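Local coordinates for encapsidation protein (Bacillus phage phi29, PDB 5HD9) that probably uses the energy of ATP hydrolysis to drive viral DNA into the prohead, as the ATPase of the phage packaging motor, at residues S158-P162 with Y163-F167; N178-D182 with A183-I187. One frame throughout, in Å; residues are numbered along the deposited sequence.

Interaction 1: S158-P162 with Y163-F167; sequences SVVNP and YFLFF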
loop_
_atom_site.group_PDB
_atom_site.type_symbol
_atom_site.label_atom_id
_atom_site.label_comp_id
_atom_site.label_asym_id
_atom_site.label_seq_id
_atom_site.Cartn_x
_atom_site.Cartn_y
_atom_site.Cartn_z
ATOM N N SER A 158 -6.415 15.212 1.060
ATOM C CA SER A 158 -6.824 15.907 -0.151
ATOM C C SER A 158 -7.872 15.064 -0.853
ATOM O O SER A 158 -7.557 14.051 -1.477
ATOM C CB SER A 158 -5.634 16.164 -1.075
ATOM O OG SER A 158 -6.062 16.723 -2.304
ATOM N N VAL A 159 -9.123 15.486 -0.728
ATOM C CA VAL A 159 -10.256 14.756 -1.275
ATOM C C VAL A 159 -10.310 14.939 -2.793
ATOM O O VAL A 159 -11.059 14.255 -3.491
ATOM C CB VAL A 159 -11.568 15.232 -0.607
ATOM C CG1 VAL A 159 -12.778 14.490 -1.154
ATOM C CG2 VAL A 159 -11.467 15.070 0.915
ATOM N N VAL A 160 -9.491 15.856 -3.300
ATOM C CA VAL A 160 -9.413 16.119 -4.730
ATOM C C VAL A 160 -7.977 15.881 -5.188
ATOM O O VAL A 160 -7.181 16.806 -5.343
ATOM C CB VAL A 160 -9.916 17.556 -5.045
ATOM C CG1 VAL A 160 -9.490 18.052 -6.429
ATOM C CG2 VAL A 160 -11.433 17.592 -4.925
ATOM N N ASN A 161 -7.660 14.602 -5.364
ATOM C CA ASN A 161 -6.366 14.159 -5.859
ATOM C C ASN A 161 -6.577 13.359 -7.144
ATOM O O ASN A 161 -7.705 12.981 -7.453
ATOM C CB ASN A 161 -5.645 13.324 -4.799
ATOM C CG ASN A 161 -6.318 11.988 -4.549
ATOM O OD1 ASN A 161 -6.149 11.041 -5.314
ATOM N ND2 ASN A 161 -7.080 11.905 -3.466
ATOM N N PRO A 162 -5.500 13.098 -7.899
ATOM C CA PRO A 162 -5.652 12.464 -9.215
ATOM C C PRO A 162 -6.426 11.147 -9.184
ATOM O O PRO A 162 -7.184 10.873 -10.114
ATOM C CB PRO A 162 -4.206 12.228 -9.657
ATOM C CG PRO A 162 -3.414 13.251 -8.921
ATOM C CD PRO A 162 -4.088 13.394 -7.596
ATOM N N TYR A 163 -6.248 10.354 -8.132
ATOM C CA TYR A 163 -6.912 9.059 -8.043
ATOM C C TYR A 163 -8.409 9.225 -7.809
ATOM O O TYR A 163 -9.219 8.593 -8.485
ATOM C CB TYR A 163 -6.273 8.209 -6.939
ATOM C CG TYR A 163 -4.856 7.814 -7.286
ATOM C CD1 TYR A 163 -3.788 8.648 -6.989
ATOM C CD2 TYR A 163 -4.592 6.622 -7.948
ATOM C CE1 TYR A 163 -2.496 8.299 -7.325
ATOM C CE2 TYR A 163 -3.304 6.265 -8.286
ATOM C CZ TYR A 163 -2.260 7.106 -7.972
ATOM O OH TYR A 163 -0.975 6.756 -8.312
ATOM N N PHE A 164 -8.784 10.085 -6.868
ATOM C CA PHE A 164 -10.197 10.316 -6.595
ATOM C C PHE A 164 -10.878 10.917 -7.826
ATOM O O PHE A 164 -11.998 10.538 -8.179
ATOM C CB PHE A 164 -10.382 11.239 -5.387
ATOM C CG PHE A 164 -9.995 10.618 -4.068
ATOM C CD1 PHE A 164 -9.305 9.418 -4.012
ATOM C CD2 PHE A 164 -10.337 11.241 -2.877
ATOM C CE1 PHE A 164 -8.954 8.859 -2.795
ATOM C CE2 PHE A 164 -9.991 10.686 -1.661
ATOM C CZ PHE A 164 -9.299 9.493 -1.620
ATOM N N LEU A 165 -10.196 11.853 -8.476
ATOM C CA LEU A 165 -10.726 12.483 -9.678
ATOM C C LEU A 165 -10.888 11.465 -10.802
ATOM O O LEU A 165 -11.923 11.415 -11.464
ATOM C CB LEU A 165 -9.811 13.618 -10.136
ATOM C CG LEU A 165 -9.692 14.826 -9.206
ATOM C CD1 LEU A 165 -8.655 15.797 -9.748
ATOM C CD2 LEU A 165 -11.034 15.516 -9.032
ATOM N N PHE A 166 -9.857 10.651 -11.005
ATOM C CA PHE A 166 -9.833 9.700 -12.113
ATOM C C PHE A 166 -10.973 8.692 -11.985
ATOM O O PHE A 166 -11.673 8.409 -12.956
ATOM C CB PHE A 166 -8.478 8.983 -12.164
ATOM C CG PHE A 166 -8.282 8.127 -13.384
ATOM C CD1 PHE A 166 -8.793 6.842 -13.436
ATOM C CD2 PHE A 166 -7.576 8.607 -14.474
ATOM C CE1 PHE A 166 -8.608 6.055 -14.558
ATOM C CE2 PHE A 166 -7.389 7.824 -15.596
ATOM C CZ PHE A 166 -7.905 6.546 -15.637
ATOM N N PHE A 167 -11.165 8.172 -10.775
ATOM C CA PHE A 167 -12.165 7.134 -10.531
ATOM C C PHE A 167 -13.539 7.695 -10.160
ATOM O O PHE A 167 -14.482 6.937 -9.935
ATOM C CB PHE A 167 -11.674 6.195 -9.429
ATOM C CG PHE A 167 -10.427 5.439 -9.796
ATOM C CD1 PHE A 167 -10.446 4.500 -10.812
ATOM C CD2 PHE A 167 -9.237 5.665 -9.125
ATOM C CE1 PHE A 167 -9.302 3.803 -11.154
ATOM C CE2 PHE A 167 -8.089 4.972 -9.462
ATOM C CZ PHE A 167 -8.122 4.039 -10.477
#

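Interaction 2: N178-D182 with A183-I187; sequences NVYDD and ALIEI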
loop_
_atom_site.group_PDB
_atom_site.type_symbol
_atom_site.label_atom_id
_atom_site.label_comp_id
_atom_site.label_asym_id
_atom_site.label_seq_id
_atom_site.Cartn_x
_atom_site.Cartn_y
_atom_site.Cartn_z
ATOM N N ASN A 178 -16.308 5.481 3.047
ATOM C CA ASN A 178 -17.018 5.757 1.807
ATOM C C ASN A 178 -16.818 4.584 0.861
ATOM O O ASN A 178 -15.693 4.292 0.450
ATOM C CB ASN A 178 -16.527 7.055 1.170
ATOM C CG ASN A 178 -17.091 8.281 1.849
ATOM O OD1 ASN A 178 -18.093 8.842 1.407
ATOM N ND2 ASN A 178 -16.457 8.700 2.939
ATOM N N VAL A 179 -17.915 3.920 0.519
ATOM C CA VAL A 179 -17.865 2.633 -0.162
ATOM C C VAL A 179 -18.339 2.738 -1.605
ATOM O O VAL A 179 -19.366 3.351 -1.890
ATOM C CB VAL A 179 -18.728 1.583 0.574
ATOM C CG1 VAL A 179 -18.585 0.211 -0.081
ATOM C CG2 VAL A 179 -18.345 1.517 2.045
ATOM N N TYR A 180 -17.581 2.120 -2.506
ATOM C CA TYR A 180 -17.923 2.073 -3.921
ATOM C C TYR A 180 -17.789 0.628 -4.394
ATOM O O TYR A 180 -17.327 -0.226 -3.639
ATOM C CB TYR A 180 -17.023 3.019 -4.720
ATOM C CG TYR A 180 -16.907 4.389 -4.084
ATOM C CD1 TYR A 180 -15.954 4.640 -3.107
ATOM C CD2 TYR A 180 -17.759 5.424 -4.448
ATOM C CE1 TYR A 180 -15.848 5.882 -2.512
ATOM C CE2 TYR A 180 -17.658 6.673 -3.857
ATOM C CZ TYR A 180 -16.699 6.894 -2.891
ATOM O OH TYR A 180 -16.589 8.131 -2.297
ATOM N N ASP A 181 -18.197 0.348 -5.629
ATOM C CA ASP A 181 -18.247 -1.033 -6.104
ATOM C C ASP A 181 -16.876 -1.706 -6.099
ATOM O O ASP A 181 -16.746 -2.847 -5.648
ATOM C CB ASP A 181 -18.848 -1.096 -7.511
ATOM C CG ASP A 181 -20.346 -0.838 -7.522
ATOM O OD1 ASP A 181 -21.024 -1.188 -6.530
ATOM O OD2 ASP A 181 -20.846 -0.295 -8.529
ATOM N N ASP A 182 -15.860 -1.000 -6.589
ATOM C CA ASP A 182 -14.513 -1.562 -6.690
ATOM C C ASP A 182 -13.485 -0.799 -5.865
ATOM O O ASP A 182 -12.289 -1.094 -5.934
ATOM C CB ASP A 182 -14.060 -1.598 -8.151
ATOM C CG ASP A 182 -14.721 -2.707 -8.934
ATOM O OD1 ASP A 182 -14.411 -3.887 -8.665
ATOM O OD2 ASP A 182 -15.545 -2.401 -9.818
ATOM N N ALA A 183 -13.942 0.172 -5.080
ATOM C CA ALA A 183 -13.026 0.989 -4.297
ATOM C C ALA A 183 -13.600 1.365 -2.934
ATOM O O ALA A 183 -14.807 1.293 -2.708
ATOM C CB ALA A 183 -12.645 2.240 -5.072
ATOM N N LEU A 184 -12.708 1.774 -2.038
ATOM C CA LEU A 184 -13.060 2.097 -0.664
ATOM C C LEU A 184 -12.169 3.226 -0.156
ATOM O O LEU A 184 -10.959 3.210 -0.377
ATOM C CB LEU A 184 -12.916 0.854 0.223
ATOM C CG LEU A 184 -13.069 1.040 1.733
ATOM C CD1 LEU A 184 -14.484 1.467 2.069
ATOM C CD2 LEU A 184 -12.704 -0.241 2.466
ATOM N N ILE A 185 -12.771 4.207 0.510
ATOM C CA ILE A 185 -12.016 5.280 1.149
ATOM C C ILE A 185 -12.265 5.238 2.650
ATOM O O ILE A 185 -13.405 5.390 3.097
ATOM C CB ILE A 185 -12.402 6.672 0.593
ATOM C CG1 ILE A 185 -12.056 6.758 -0.895
ATOM C CG2 ILE A 185 -11.679 7.787 1.362
ATOM C CD1 ILE A 185 -12.592 7.999 -1.591
ATOM N N GLU A 186 -11.199 5.024 3.419
ATOM C CA GLU A 186 -11.289 5.019 4.874
ATOM C C GLU A 186 -10.629 6.261 5.460
ATOM O O GLU A 186 -9.523 6.626 5.073
ATOM C CB GLU A 186 -10.637 3.768 5.470
ATOM C CG GLU A 186 -10.859 3.645 6.980
ATOM C CD GLU A 186 -10.138 2.466 7.591
ATOM O OE1 GLU A 186 -9.192 1.953 6.956
ATOM O OE2 GLU A 186 -10.517 2.052 8.709
ATOM N N ILE A 187 -11.325 6.906 6.388
ATOM C CA ILE A 187 -10.751 7.997 7.164
ATOM C C ILE A 187 -10.741 7.566 8.628
ATOM O O ILE A 187 -11.710 7.787 9.352
ATOM C CB ILE A 187 -11.538 9.309 6.984
ATOM C CG1 ILE A 187 -11.512 9.732 5.513
ATOM C CG2 ILE A 187 -10.931 10.413 7.840
ATOM C CD1 ILE A 187 -12.504 10.814 5.152
HETATM O O HOH W 1 -14.090 7.816 4.403
#

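Interaction 1: S158-P162 with Y163-F167
Asn161 caps the N terminus of helix 162-167, the short helix reached through a loop after strand 149-153, and its side chain meets the first turn at Tyr163 and Phe164. OD1 of Asn161 accepts from Phe164 N at 3.2 Å, the donor lying well above the carbonyl plane, and more weakly from Tyr163 N at 2.9 Å. With CG set between the backbone N and the carbonyl carbon (chi1 68°), the amide turns back over the helix start. Asn161 ND2 then lies over the centre of the Phe164 ring, 3.2 Å above the plane, while giving a nearly straight bond to Ser158 O at 3.0 Å, so both ends of the buried amide are engaged. This is an Asn N-cap followed by proline at the first helical position, where the missing N-H costs no hydrogen bond. The helical pattern begins with Leu165 N to Asn161 O (2.9 Å) and Phe166 N to Pro162 O (2.8 Å). On the outer side Val160 CG1 packs against Leu165 CD2 at 3.9 Å. Val159 O sits at the edge of the Phe164 ring, 3.2 Å from CD2, and Phe18 of strand 16-19 meets that ring edge-to-face.

Interaction 2: N178-D182 with A183-I187
A tight antiparallel beta hairpin joins strand 177-179 to strand 183-186 at one margin of the central sheet, with the inner strand hydrogen-bonded to strand 16-19. Asn178 and Ile185 form the hydrogen-bonded pair: Asn178 N donates to Ile185 O and Ile185 N to Asn178 O, each at 2.9 Å. Val179 and Leu184 are the neighbouring non-hydrogen-bonded pair, and beyond them Tyr180 N reaches Ala183 O at 2.9 Å with a more bent N-H (143°), where the chain turns through Asp181 and Asp182, the latter in a salt bridge with Arg145.

The side chains sort to the two faces of the hairpin. On the Val179 side, CG2 of Val179 meets Leu184 CD1 at 3.9 Å. On the Asn178 side, the CB atoms of Asn178 and Ile185 lie next to each other, and the Tyr180 ring leans along the strand pair. With Tyr180 CG opposite the carbonyl carbon (chi1 -47°), the edge of the ring runs past Ala183 O, which lies in its plane 3.6 Å from CD1, and CE1 comes to 4.0 Å from Ile185 CD1.

A water lies 2.9 Å from Asn178 ND2, from which it accepts, and 2.8 Å from Ile185 O, to which it may donate, while OD1 of Asn178 takes the N-H of Asp172. Ile185 O thus takes the Asn178 N-H and has the water as a probable second partner, and the Asn178 amide is held at both its ends.

How the interactions relate
Along the chain the two contacts come in series, neither nested nor crossed: interaction 1 closes first, at the start of helix 162-167, and interaction 2 follows as a hairpin after an intervening loop. Each is a local closure; their centres lie about 13 Å apart, yet they touch directly, Phe164 CZ resting 3.6 Å from Ile185 CD1. Pro171, in the loop between them, contacts Val159 of interaction 1 and Asn178 of interaction 2. Strand 16-19, which comes just before the probable P-loop, is common ground: Phe18 meets side chains of both. Helix 162-167 is thereby packed against the hairpin that forms one margin of the sheet of the ASCE fold.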